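Local structure of choline kinase (Cryptosporidium parvum, 3MES) at residues K160-T165 with C303-D308; L238-E243 with L251-Y256; K76-F79 with Q85-V88; F199-L204 with Y286-I291. The protein probably transfers the terminal phosphate of ATP to choline, and perhaps to ethanolamine. All blocks are in the same frame, centred on the assembly; numbering follows the deposited sequence.

Along the chain, contact 3 closes first, within the hairpin of strands 73-78 and 85-91 in the five-stranded antiparallel sheet beside ADP. Contact 1 then joins the loop before helix 165-179 to the magnesium-binding turn at 303-308. Contact 4 is nested inside the long loop that contact 1 closes, and contact 2 is nested inside contact 4. Contacts 2 and 4 have centres about 19 Å apart and touch, I239 CG2 lying 3.9 Å from F199 CZ. Contacts 2 and 3, about 44 Å apart between centres, lie on opposite sides of the chain's centre. The four thus run from the nucleotide sheet, past the ligand pocket, to the far helical end.

Contact 1 (K160-T165 with C303-D308); sequences KQLQLT and CEYIYD. With MG (magnesium ion), chain M; DME (decamethonium ion), chain K.
With CG anti to its carbonyl carbon (chi1 -85°), Y305 swings its ring out of the type I beta turn C303-I306 and lays it against L162. The backbone of L162 points CB at the ring, and its first torsion sends CG and CD1 along it toward CD2 and CE2 of Y305. The result is a CH-pi contact: L162 CB stands over one face, 3.6 Å from the centroid of the Y305 ring and 18° off its normal. Leucine suits this place because CB and CD1 give apolar C-H groups to a buried ring. Separately, the backbone O of L162 accepts a weak hydrogen bond from the phenol, Y305 OH to L162 O being 2.6 Å. Q163 meets the same ring at its edge, its chain bent at chi2 and its amide 84° from the ring plane. That amide is held mainly by D323 O, with a weak bond from NE2 to a water that in turn donates to Y305 O.

The turn and the residue after it supply most of a magnesium site. E304 binds twice, through its backbone O and a carboxylate oxygen; Y307 adds its backbone O and E271 a further carboxylate. Y309 OH bonds the metal-bound E304 OE1, a second-shell grip on the ligand. The other carboxylate oxygen, E304 OE2, faces a trimethylammonium end of decamethonium, 3.3 Å from its C18.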
# COMPACT_ATOMS: atom_id res chain seq x y z
N LYS B 160 -13.11 8.80 -9.13
CA LYS B 160 -13.82 8.75 -7.85
C LYS B 160 -13.02 8.00 -6.79
O LYS B 160 -13.00 8.38 -5.62
CB LYS B 160 -15.21 8.14 -8.02
CG LYS B 160 -16.16 9.02 -8.81
CD LYS B 160 -17.41 8.29 -9.24
CE LYS B 160 -18.31 9.20 -10.07
NZ LYS B 160 -19.48 8.49 -10.64
N GLN B 161 -12.36 6.92 -7.21
CA GLN B 161 -11.61 6.09 -6.28
C GLN B 161 -10.52 6.87 -5.56
O GLN B 161 -10.08 6.49 -4.48
CB GLN B 161 -10.99 4.90 -7.01
CG GLN B 161 -11.99 3.82 -7.39
CD GLN B 161 -11.32 2.62 -8.01
OE1 GLN B 161 -10.58 2.74 -8.98
NE2 GLN B 161 -11.56 1.44 -7.44
N LEU B 162 -10.08 7.98 -6.16
CA LEU B 162 -9.09 8.83 -5.53
C LEU B 162 -9.59 9.36 -4.18
O LEU B 162 -8.80 9.61 -3.27
CB LEU B 162 -8.70 9.99 -6.44
CG LEU B 162 -8.11 9.61 -7.81
CD1 LEU B 162 -7.35 10.79 -8.40
CD2 LEU B 162 -7.20 8.40 -7.68
N GLN B 163 -10.91 9.51 -4.07
CA GLN B 163 -11.51 10.05 -2.85
C GLN B 163 -11.40 9.06 -1.69
O GLN B 163 -11.48 9.44 -0.53
CB GLN B 163 -12.98 10.42 -3.07
CG GLN B 163 -13.22 11.49 -4.13
CD GLN B 163 -12.92 12.90 -3.63
OE1 GLN B 163 -12.60 13.10 -2.46
NE2 GLN B 163 -13.03 13.88 -4.52
N LEU B 164 -11.21 7.78 -2.02
CA LEU B 164 -11.15 6.73 -1.01
C LEU B 164 -9.84 6.77 -0.24
O LEU B 164 -8.76 6.73 -0.84
CB LEU B 164 -11.37 5.36 -1.65
CG LEU B 164 -12.66 5.24 -2.47
CD1 LEU B 164 -12.78 3.86 -3.10
CD2 LEU B 164 -13.88 5.56 -1.60
N THR B 165 -9.93 6.84 1.08
CA THR B 165 -8.77 7.10 1.93
C THR B 165 -7.67 6.04 1.81
O THR B 165 -6.49 6.38 1.80
CB THR B 165 -9.18 7.24 3.41
OG1 THR B 165 -10.38 8.01 3.51
CG2 THR B 165 -8.07 7.93 4.21
N CYS B 303 -5.06 17.76 -7.95
CA CYS B 303 -5.88 18.38 -8.99
C CYS B 303 -6.63 17.38 -9.85
O CYS B 303 -7.74 17.66 -10.33
CB CYS B 303 -5.03 19.29 -9.88
SG CYS B 303 -4.64 20.90 -9.17
N GLU B 304 -6.03 16.21 -10.08
CA GLU B 304 -6.64 15.20 -10.93
C GLU B 304 -7.92 14.66 -10.30
O GLU B 304 -8.71 13.97 -10.96
CB GLU B 304 -5.66 14.06 -11.21
CG GLU B 304 -4.56 14.43 -12.18
CD GLU B 304 -5.09 14.68 -13.58
OE1 GLU B 304 -6.27 14.39 -13.83
OE2 GLU B 304 -4.31 15.18 -14.43
N TYR B 305 -8.14 14.97 -9.03
CA TYR B 305 -9.39 14.63 -8.37
C TYR B 305 -10.55 15.25 -9.13
O TYR B 305 -11.68 14.76 -9.08
CB TYR B 305 -9.38 15.11 -6.92
CG TYR B 305 -8.73 14.14 -5.95
CD1 TYR B 305 -9.49 13.47 -5.00
CD2 TYR B 305 -7.37 13.90 -6.00
CE1 TYR B 305 -8.90 12.59 -4.12
CE2 TYR B 305 -6.77 13.02 -5.12
CZ TYR B 305 -7.54 12.36 -4.18
OH TYR B 305 -6.94 11.48 -3.31
N ILE B 306 -10.26 16.34 -9.84
CA ILE B 306 -11.28 17.13 -10.51
C ILE B 306 -11.58 16.67 -11.94
O ILE B 306 -12.68 16.89 -12.45
CB ILE B 306 -10.87 18.62 -10.57
CG1 ILE B 306 -10.69 19.18 -9.16
CG2 ILE B 306 -11.89 19.42 -11.36
CD1 ILE B 306 -9.96 20.52 -9.12
N TYR B 307 -10.61 16.02 -12.58
CA TYR B 307 -10.74 15.70 -14.00
C TYR B 307 -10.92 14.21 -14.29
O TYR B 307 -10.06 13.39 -13.96
CB TYR B 307 -9.57 16.30 -14.78
CG TYR B 307 -9.35 17.74 -14.41
CD1 TYR B 307 -10.21 18.73 -14.87
CD2 TYR B 307 -8.31 18.12 -13.57
CE1 TYR B 307 -10.02 20.06 -14.52
CE2 TYR B 307 -8.12 19.44 -13.22
CZ TYR B 307 -8.98 20.40 -13.69
OH TYR B 307 -8.79 21.72 -13.34
N ASP B 308 -12.04 13.89 -14.92
CA ASP B 308 -12.36 12.53 -15.31
C ASP B 308 -12.25 12.42 -16.82
O ASP B 308 -13.03 13.03 -17.55
CB ASP B 308 -13.78 12.18 -14.86
CG ASP B 308 -14.09 10.70 -15.00
OD1 ASP B 308 -13.16 9.90 -15.21
OD2 ASP B 308 -15.29 10.35 -14.90
MG MG M . -8.08 12.96 -12.97
N1 DME K . -8.98 7.06 -22.12
C2 DME K . -8.70 7.84 -23.33
C3 DME K . -7.50 8.76 -23.10
C4 DME K . -7.42 9.85 -24.18
C5 DME K . -6.18 10.73 -24.00
C6 DME K . -6.30 11.61 -22.74
C7 DME K . -6.35 13.10 -23.11
C8 DME K . -5.19 13.86 -22.46
C9 DME K . -5.60 14.48 -21.12
C10 DME K . -4.48 14.33 -20.09
C11 DME K . -4.44 15.53 -19.14
N12 DME K . -3.30 15.40 -18.22
C13 DME K . -10.43 6.90 -21.95
C14 DME K . -8.35 5.74 -22.24
C15 DME K . -8.43 7.76 -20.95
C16 DME K . -3.39 14.14 -17.47
C17 DME K . -2.04 15.42 -18.99
C18 DME K . -3.32 16.53 -17.27
O HOH W 1 -12.12 12.63 -7.17

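Contact 2 (L238-E243 with L251-Y256); sequences LIMGGE and LELKLY
I239 and M240 bring the end of helix 235-239 up to L253 of helix 247-254, two consecutive helices joined by a short loop. I239 contributes chiefly its backbone, its O lying 4.3 Å from L253 CD2, while its side chain packs against helices 351-362 and 364-376. M240, the first residue to leave helical backbone angles, does most of the touching. Its chain bends at chi2 (59°), which draws CG, SD and CE round a single methyl: M240 CG is 3.8 Å from L253 CD2, and SD and CE follow slightly farther off. A flexible, unbranched thioether suits this place because it can curl round the leucine branch with apolar atoms along its length. G241 and G242 then turn the chain with positive phi, a backbone shape that glycine adopts readily. E243 comes last, its OE1 5.2 Å from E252 OE1; the like charges would probably disfavour each other were R249 not nearby, forming a salt bridge with E252 and a long, weak ion pair with E243.

Around this apolar join, F245 packs on M240 and F260 on L253. L238, just before it, also lies against helices 351-362 and 364-376, so the connection is set into the helical part of the fold.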
# COMPACT_ATOMS: atom_id res chain seq x y z
N LEU B 238 5.23 34.35 -7.20
CA LEU B 238 4.11 33.74 -6.48
C LEU B 238 4.52 32.44 -5.77
O LEU B 238 4.19 32.24 -4.60
CB LEU B 238 2.95 33.48 -7.44
CG LEU B 238 1.70 32.84 -6.84
CD1 LEU B 238 0.51 33.00 -7.78
CD2 LEU B 238 1.94 31.37 -6.52
N ILE B 239 5.23 31.57 -6.48
CA ILE B 239 5.67 30.30 -5.91
C ILE B 239 6.84 30.47 -4.95
O ILE B 239 6.96 29.72 -3.98
CB ILE B 239 6.07 29.30 -7.01
CG1 ILE B 239 4.83 28.61 -7.59
CG2 ILE B 239 7.02 28.25 -6.45
CD1 ILE B 239 3.84 29.55 -8.22
N MET B 240 7.70 31.44 -5.22
CA MET B 240 8.89 31.67 -4.40
C MET B 240 8.69 32.76 -3.34
O MET B 240 9.65 33.18 -2.69
CB MET B 240 10.09 32.01 -5.27
CG MET B 240 11.14 30.91 -5.36
SD MET B 240 10.53 29.35 -6.02
CE MET B 240 11.92 28.29 -5.65
N GLY B 241 7.45 33.20 -3.17
CA GLY B 241 7.13 34.19 -2.14
C GLY B 241 7.79 35.55 -2.31
O GLY B 241 8.55 35.99 -1.45
N GLY B 242 7.51 36.21 -3.43
CA GLY B 242 7.99 37.57 -3.68
C GLY B 242 9.35 37.64 -4.35
O GLY B 242 9.81 38.72 -4.73
N GLU B 243 9.98 36.49 -4.51
CA GLU B 243 11.32 36.42 -5.08
C GLU B 243 11.31 35.56 -6.34
O GLU B 243 10.51 34.63 -6.46
CB GLU B 243 12.28 35.83 -4.05
CG GLU B 243 13.74 35.83 -4.46
CD GLU B 243 14.66 35.75 -3.26
OE1 GLU B 243 14.26 36.24 -2.18
OE2 GLU B 243 15.78 35.20 -3.39
N LEU B 251 16.75 26.43 -1.79
CA LEU B 251 17.28 25.76 -0.61
C LEU B 251 16.79 26.42 0.67
O LEU B 251 16.56 25.75 1.68
CB LEU B 251 18.81 25.73 -0.64
CG LEU B 251 19.48 24.86 -1.71
CD1 LEU B 251 20.99 25.03 -1.66
CD2 LEU B 251 19.10 23.39 -1.55
N GLU B 252 16.64 27.74 0.64
CA GLU B 252 16.12 28.47 1.78
C GLU B 252 14.67 28.07 2.05
O GLU B 252 14.27 27.86 3.19
CB GLU B 252 16.22 29.98 1.56
CG GLU B 252 15.82 30.81 2.77
CD GLU B 252 15.72 32.30 2.47
OE1 GLU B 252 15.89 32.69 1.29
OE2 GLU B 252 15.46 33.08 3.41
N LEU B 253 13.89 27.95 0.98
CA LEU B 253 12.48 27.59 1.09
C LEU B 253 12.29 26.18 1.65
O LEU B 253 11.34 25.92 2.38
CB LEU B 253 11.77 27.74 -0.25
CG LEU B 253 11.07 29.09 -0.47
CD1 LEU B 253 11.89 30.23 0.11
CD2 LEU B 253 10.77 29.32 -1.94
N LYS B 254 13.19 25.26 1.29
CA LYS B 254 13.12 23.90 1.81
C LYS B 254 13.24 23.88 3.33
O LYS B 254 12.64 23.04 4.00
CB LYS B 254 14.22 23.02 1.19
CG LYS B 254 14.34 21.65 1.83
CD LYS B 254 15.55 20.89 1.30
CE LYS B 254 15.47 20.72 -0.20
NZ LYS B 254 16.70 20.11 -0.77
N LEU B 255 14.02 24.81 3.87
CA LEU B 255 14.18 24.91 5.32
C LEU B 255 12.86 25.17 6.03
O LEU B 255 12.72 24.89 7.21
CB LEU B 255 15.19 26.01 5.67
CG LEU B 255 16.63 25.55 5.95
CD1 LEU B 255 17.07 24.46 4.98
CD2 LEU B 255 17.58 26.74 5.92
N TYR B 256 11.89 25.70 5.29
CA TYR B 256 10.61 26.07 5.88
C TYR B 256 9.53 25.01 5.71
O TYR B 256 8.59 24.94 6.50
CB TYR B 256 10.12 27.40 5.31
CG TYR B 256 10.92 28.59 5.79
CD1 TYR B 256 10.56 29.26 6.96
CD2 TYR B 256 12.02 29.04 5.09
CE1 TYR B 256 11.28 30.35 7.40
CE2 TYR B 256 12.75 30.13 5.52
CZ TYR B 256 12.38 30.78 6.68
OH TYR B 256 13.10 31.86 7.13

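Contact 3 (K76-F79 with Q85-V88). With ADP (adenosine-5'-diphosphate), chain I.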
# COMPACT_ATOMS: atom_id res chain seq x y z
N LYS B 76 -2.25 -7.78 -29.77
CA LYS B 76 -3.42 -6.92 -29.84
C LYS B 76 -3.03 -5.47 -29.56
O LYS B 76 -2.62 -5.13 -28.45
CB LYS B 76 -4.50 -7.40 -28.88
CG LYS B 76 -4.84 -6.45 -27.76
CD LYS B 76 -5.87 -5.42 -28.22
CE LYS B 76 -6.22 -4.44 -27.11
NZ LYS B 76 -7.07 -5.06 -26.05
N GLN B 77 -3.15 -4.62 -30.58
CA GLN B 77 -2.77 -3.22 -30.45
C GLN B 77 -3.78 -2.42 -29.64
O GLN B 77 -4.99 -2.53 -29.85
CB GLN B 77 -2.59 -2.58 -31.83
CG GLN B 77 -2.22 -1.11 -31.78
CD GLN B 77 -1.76 -0.58 -33.12
OE1 GLN B 77 -1.99 -1.20 -34.16
NE2 GLN B 77 -1.11 0.58 -33.11
N ILE B 78 -3.28 -1.63 -28.69
CA ILE B 78 -4.12 -0.74 -27.91
C ILE B 78 -3.86 0.69 -28.37
O ILE B 78 -2.74 1.04 -28.73
CB ILE B 78 -3.83 -0.86 -26.40
CG1 ILE B 78 -2.38 -0.49 -26.10
CG2 ILE B 78 -4.14 -2.26 -25.91
CD1 ILE B 78 -2.03 -0.58 -24.63
N PHE B 79 -4.91 1.51 -28.36
CA PHE B 79 -4.81 2.86 -28.89
C PHE B 79 -5.13 3.91 -27.84
O PHE B 79 -5.58 5.01 -28.16
CB PHE B 79 -5.74 3.01 -30.10
CG PHE B 79 -5.52 1.97 -31.16
CD1 PHE B 79 -4.67 2.22 -32.23
CD2 PHE B 79 -6.16 0.74 -31.09
CE1 PHE B 79 -4.46 1.25 -33.20
CE2 PHE B 79 -5.96 -0.22 -32.07
CZ PHE B 79 -5.11 0.03 -33.12
N GLN B 85 3.20 3.34 -30.81
CA GLN B 85 2.39 2.18 -31.14
C GLN B 85 2.55 1.13 -30.05
O GLN B 85 3.63 0.59 -29.85
CB GLN B 85 2.81 1.59 -32.49
CG GLN B 85 2.78 2.58 -33.64
CD GLN B 85 3.15 1.93 -34.96
OE1 GLN B 85 2.53 0.95 -35.38
NE2 GLN B 85 4.15 2.49 -35.63
N LEU B 86 1.47 0.87 -29.32
CA LEU B 86 1.52 -0.06 -28.20
C LEU B 86 0.78 -1.35 -28.52
O LEU B 86 -0.28 -1.34 -29.14
CB LEU B 86 0.94 0.58 -26.94
CG LEU B 86 1.57 1.91 -26.50
CD1 LEU B 86 0.99 2.37 -25.17
CD2 LEU B 86 3.09 1.80 -26.42
N PHE B 87 1.35 -2.47 -28.09
CA PHE B 87 0.73 -3.77 -28.29
C PHE B 87 0.83 -4.58 -27.01
O PHE B 87 1.87 -4.59 -26.35
CB PHE B 87 1.42 -4.53 -29.42
CG PHE B 87 1.45 -3.79 -30.73
CD1 PHE B 87 0.44 -3.94 -31.66
CD2 PHE B 87 2.51 -2.95 -31.03
CE1 PHE B 87 0.47 -3.26 -32.86
CE2 PHE B 87 2.55 -2.26 -32.23
CZ PHE B 87 1.53 -2.42 -33.15
N VAL B 88 -0.25 -5.26 -26.66
CA VAL B 88 -0.20 -6.23 -25.58
C VAL B 88 -0.03 -7.61 -26.20
O VAL B 88 -0.90 -8.09 -26.93
CB VAL B 88 -1.46 -6.20 -24.71
CG1 VAL B 88 -1.27 -7.08 -23.49
CG2 VAL B 88 -1.78 -4.77 -24.30
PB ADP I . 2.15 7.25 -25.19
O1B ADP I . 1.76 7.12 -26.65
O2B ADP I . 3.62 7.01 -24.92
O3B ADP I . 1.58 8.47 -24.51
PA ADP I . 1.41 5.74 -22.92
O1A ADP I . 0.97 6.99 -22.21
O2A ADP I . 2.70 5.05 -22.53
O3A ADP I . 1.42 5.99 -24.51
O5' ADP I . 0.21 4.67 -22.82
C5' ADP I . 0.17 3.72 -21.77
C4' ADP I . -1.26 3.25 -21.64
O4' ADP I . -1.36 1.91 -22.13
C3' ADP I . -1.67 3.22 -20.18
O3' ADP I . -2.80 4.06 -19.97
C2' ADP I . -2.01 1.78 -19.88
O2' ADP I . -3.43 1.63 -19.85
C1' ADP I . -1.42 1.00 -21.04
N9 ADP I . -0.03 0.60 -20.71
C8 ADP I . 1.09 1.24 -21.10
N7 ADP I . 2.20 0.62 -20.63
C5 ADP I . 1.80 -0.45 -19.93
C6 ADP I . 2.46 -1.53 -19.16
N6 ADP I . 3.81 -1.60 -19.07
N1 ADP I . 1.67 -2.46 -18.57
C2 ADP I . 0.32 -2.40 -18.67
N3 ADP I . -0.34 -1.45 -19.34
C4 ADP I . 0.33 -0.46 -19.98
O HOH W 2 -1.07 1.62 -30.72
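One water is gripped by three groups between the two strands: Q77 NE2 donates to it at 2.6 Å, L86 N donates to it as well, and the water itself donates to I78 O. It stands in for the second bond of the I78-L86 pair, whose other bond, I78 N to L86 O, is made directly. Q77 reaches it with CG anti to the backbone N (chi1 179°) and the chain extended beyond, a length and an amide that serve well for spanning the gap.

The strands themselves pair antiparallel. K76 and V88 form a hydrogen-bonded pair, with V88 N to K76 O at 3.0 Å and a 165° angle at the hydrogen, and K76 N returning a bond to V88 O. At the next step Q77 faces F87 as a non-hydrogen-bonded pair. There the F87 ring leans obliquely on the glutamine stem, Q77 CB coming 3.3 Å from F87 CE1, with amide and ring planes 41° apart.

On the opposite face of the sheet, the branched side chains of I78, L86 and V88 pack together. I78 CG1 lies 3.6 Å from L86 CB, and I78 CG2 meets V88 CG2. Methyls of the first two also reach ADP: L86 CD1 comes 3.4 Å from its O5', and I78 CD1 touches the ribose ring oxygen, O4'. The hairpin thus lies against the nucleotide, and the turn between its strands gives ADP the backbone N atoms of L82, T83 and N84. Strand 73-78 is an outermost strand of the sheet within this chain, and strand 85-91 pairs on its other side with strand 104-109.

Contact 4 (F199-L204 with Y286-I291)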
# COMPACT_ATOMS: atom_id res chain seq x y z
N PHE B 199 9.16 25.70 -13.87
CA PHE B 199 9.19 26.96 -14.61
C PHE B 199 9.67 26.78 -16.05
O PHE B 199 9.02 27.24 -16.99
CB PHE B 199 10.04 28.00 -13.89
CG PHE B 199 9.56 28.29 -12.49
CD1 PHE B 199 8.30 28.84 -12.28
CD2 PHE B 199 10.36 28.03 -11.40
CE1 PHE B 199 7.86 29.11 -11.00
CE2 PHE B 199 9.92 28.30 -10.12
CZ PHE B 199 8.67 28.84 -9.92
N LYS B 200 10.81 26.12 -16.22
CA LYS B 200 11.34 25.85 -17.55
C LYS B 200 10.25 25.27 -18.45
O LYS B 200 10.01 25.76 -19.55
CB LYS B 200 12.51 24.87 -17.48
CG LYS B 200 13.62 25.30 -16.55
CD LYS B 200 14.72 24.25 -16.50
CE LYS B 200 15.73 24.56 -15.41
NZ LYS B 200 16.82 23.55 -15.38
N ARG B 201 9.60 24.22 -17.96
CA ARG B 201 8.57 23.53 -18.72
C ARG B 201 7.43 24.48 -19.11
O ARG B 201 6.95 24.45 -20.24
CB ARG B 201 8.03 22.34 -17.93
CG ARG B 201 6.88 21.60 -18.59
CD ARG B 201 6.70 20.22 -17.98
NE ARG B 201 7.80 19.33 -18.33
CZ ARG B 201 8.00 18.13 -17.79
NH1 ARG B 201 7.17 17.67 -16.87
NH2 ARG B 201 9.03 17.39 -18.18
N ILE B 202 7.01 25.32 -18.17
CA ILE B 202 5.96 26.29 -18.44
C ILE B 202 6.37 27.26 -19.54
O ILE B 202 5.60 27.51 -20.47
CB ILE B 202 5.56 27.08 -17.18
CG1 ILE B 202 4.70 26.22 -16.26
CG2 ILE B 202 4.81 28.35 -17.57
CD1 ILE B 202 4.25 26.92 -14.99
N TYR B 203 7.57 27.81 -19.44
CA TYR B 203 8.07 28.73 -20.45
C TYR B 203 8.21 28.00 -21.79
O TYR B 203 7.82 28.52 -22.84
CB TYR B 203 9.40 29.35 -20.03
CG TYR B 203 9.35 30.08 -18.71
CD1 TYR B 203 10.40 30.00 -17.80
CD2 TYR B 203 8.25 30.86 -18.37
CE1 TYR B 203 10.35 30.67 -16.59
CE2 TYR B 203 8.20 31.53 -17.17
CZ TYR B 203 9.24 31.43 -16.28
OH TYR B 203 9.18 32.11 -15.08
N LEU B 204 8.74 26.79 -21.74
CA LEU B 204 8.92 25.99 -22.94
C LEU B 204 7.59 25.72 -23.63
O LEU B 204 7.46 25.86 -24.84
CB LEU B 204 9.59 24.66 -22.58
CG LEU B 204 10.49 24.06 -23.66
CD1 LEU B 204 11.80 24.84 -23.72
CD2 LEU B 204 10.75 22.59 -23.39
N TYR B 286 6.03 7.73 -17.23
CA TYR B 286 7.00 8.62 -16.62
C TYR B 286 7.60 9.59 -17.63
O TYR B 286 8.70 10.08 -17.44
CB TYR B 286 8.14 7.82 -15.96
CG TYR B 286 7.68 6.83 -14.91
CD1 TYR B 286 7.59 7.20 -13.58
CD2 TYR B 286 7.35 5.53 -15.26
CE1 TYR B 286 7.17 6.30 -12.61
CE2 TYR B 286 6.93 4.62 -14.30
CZ TYR B 286 6.85 5.01 -12.98
OH TYR B 286 6.43 4.11 -12.02
N GLU B 287 6.86 9.86 -18.71
CA GLU B 287 7.39 10.69 -19.79
C GLU B 287 7.62 12.14 -19.38
O GLU B 287 8.35 12.87 -20.04
CB GLU B 287 6.50 10.62 -21.03
CG GLU B 287 5.72 11.90 -21.32
CD GLU B 287 5.20 11.97 -22.74
OE1 GLU B 287 5.31 13.04 -23.37
OE2 GLU B 287 4.68 10.94 -23.25
N TYR B 288 6.99 12.57 -18.28
CA TYR B 288 7.15 13.95 -17.81
C TYR B 288 7.95 14.00 -16.50
O TYR B 288 8.00 15.04 -15.84
CB TYR B 288 5.79 14.62 -17.61
CG TYR B 288 4.93 14.65 -18.85
CD1 TYR B 288 5.15 15.59 -19.85
CD2 TYR B 288 3.89 13.75 -19.02
CE1 TYR B 288 4.36 15.62 -20.99
CE2 TYR B 288 3.10 13.77 -20.15
CZ TYR B 288 3.34 14.71 -21.14
OH TYR B 288 2.55 14.74 -22.26
N SER B 289 8.56 12.88 -16.14
CA SER B 289 9.28 12.80 -14.87
C SER B 289 10.63 13.50 -14.91
O SER B 289 11.39 13.35 -15.86
CB SER B 289 9.43 11.34 -14.44
OG SER B 289 8.16 10.74 -14.25
N ALA B 290 10.91 14.27 -13.86
CA ALA B 290 12.14 15.05 -13.75
C ALA B 290 12.18 15.72 -12.38
O ALA B 290 11.15 15.83 -11.71
CB ALA B 290 12.21 16.09 -14.85
N ILE B 291 13.36 16.16 -11.96
CA ILE B 291 13.47 16.83 -10.67
C ILE B 291 12.48 17.99 -10.62
O ILE B 291 12.25 18.67 -11.62
CB ILE B 291 14.89 17.36 -10.41
CG1 ILE B 291 15.89 16.20 -10.38
CG2 ILE B 291 14.93 18.12 -9.09
CD1 ILE B 291 15.70 15.26 -9.22
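R201 lays its guanidinium beside the backbone and CB of Y288, with NH1 3.4 Å from Y288 CB and one face of the group turned toward Y288 CD1. The two side chains cross at about a right angle, their guanidinium and ring planes 77° apart, so this is no parallel stack: the arginine passes the base of the ring on its way to the carbonyl. Its reach comes from CG anti to the backbone N (chi1 176°) and a bend at chi3, which turn the end of the chain from helix 198-214 toward the loop.

The polar heart of the contact is a single acceptor. R201 NH1 donates to Y288 O at 2.9 Å with a 168° angle at the hydrogen; the oxygen lies in the guanidinium plane, and the donor lies in the carbonyl plane on a lone pair. R201 NH2 adds a weak second bond at 3.5 Å to the same Y288 O. N267 ND2 also bonds this oxygen, so several donors converge on it just where a type I beta turn, Y286 to S289, hands over to strand 290-293.

An aromatic residue suits position 288 because its flat ring offers a face to E287 CG, which lies over the ring centre, and meets W371 of helix 364-376 edge to face. The Y288 side chain is about 4 Å, between nearest atoms, from the bound N-propyl-tartramic acid, which touches E287. Chemically, an arginine can give two N-H groups to one carbonyl, and its positive charge would probably polarise that C=O, strengthening the tie between helix 198-214 and the turn beside the ligand pocket.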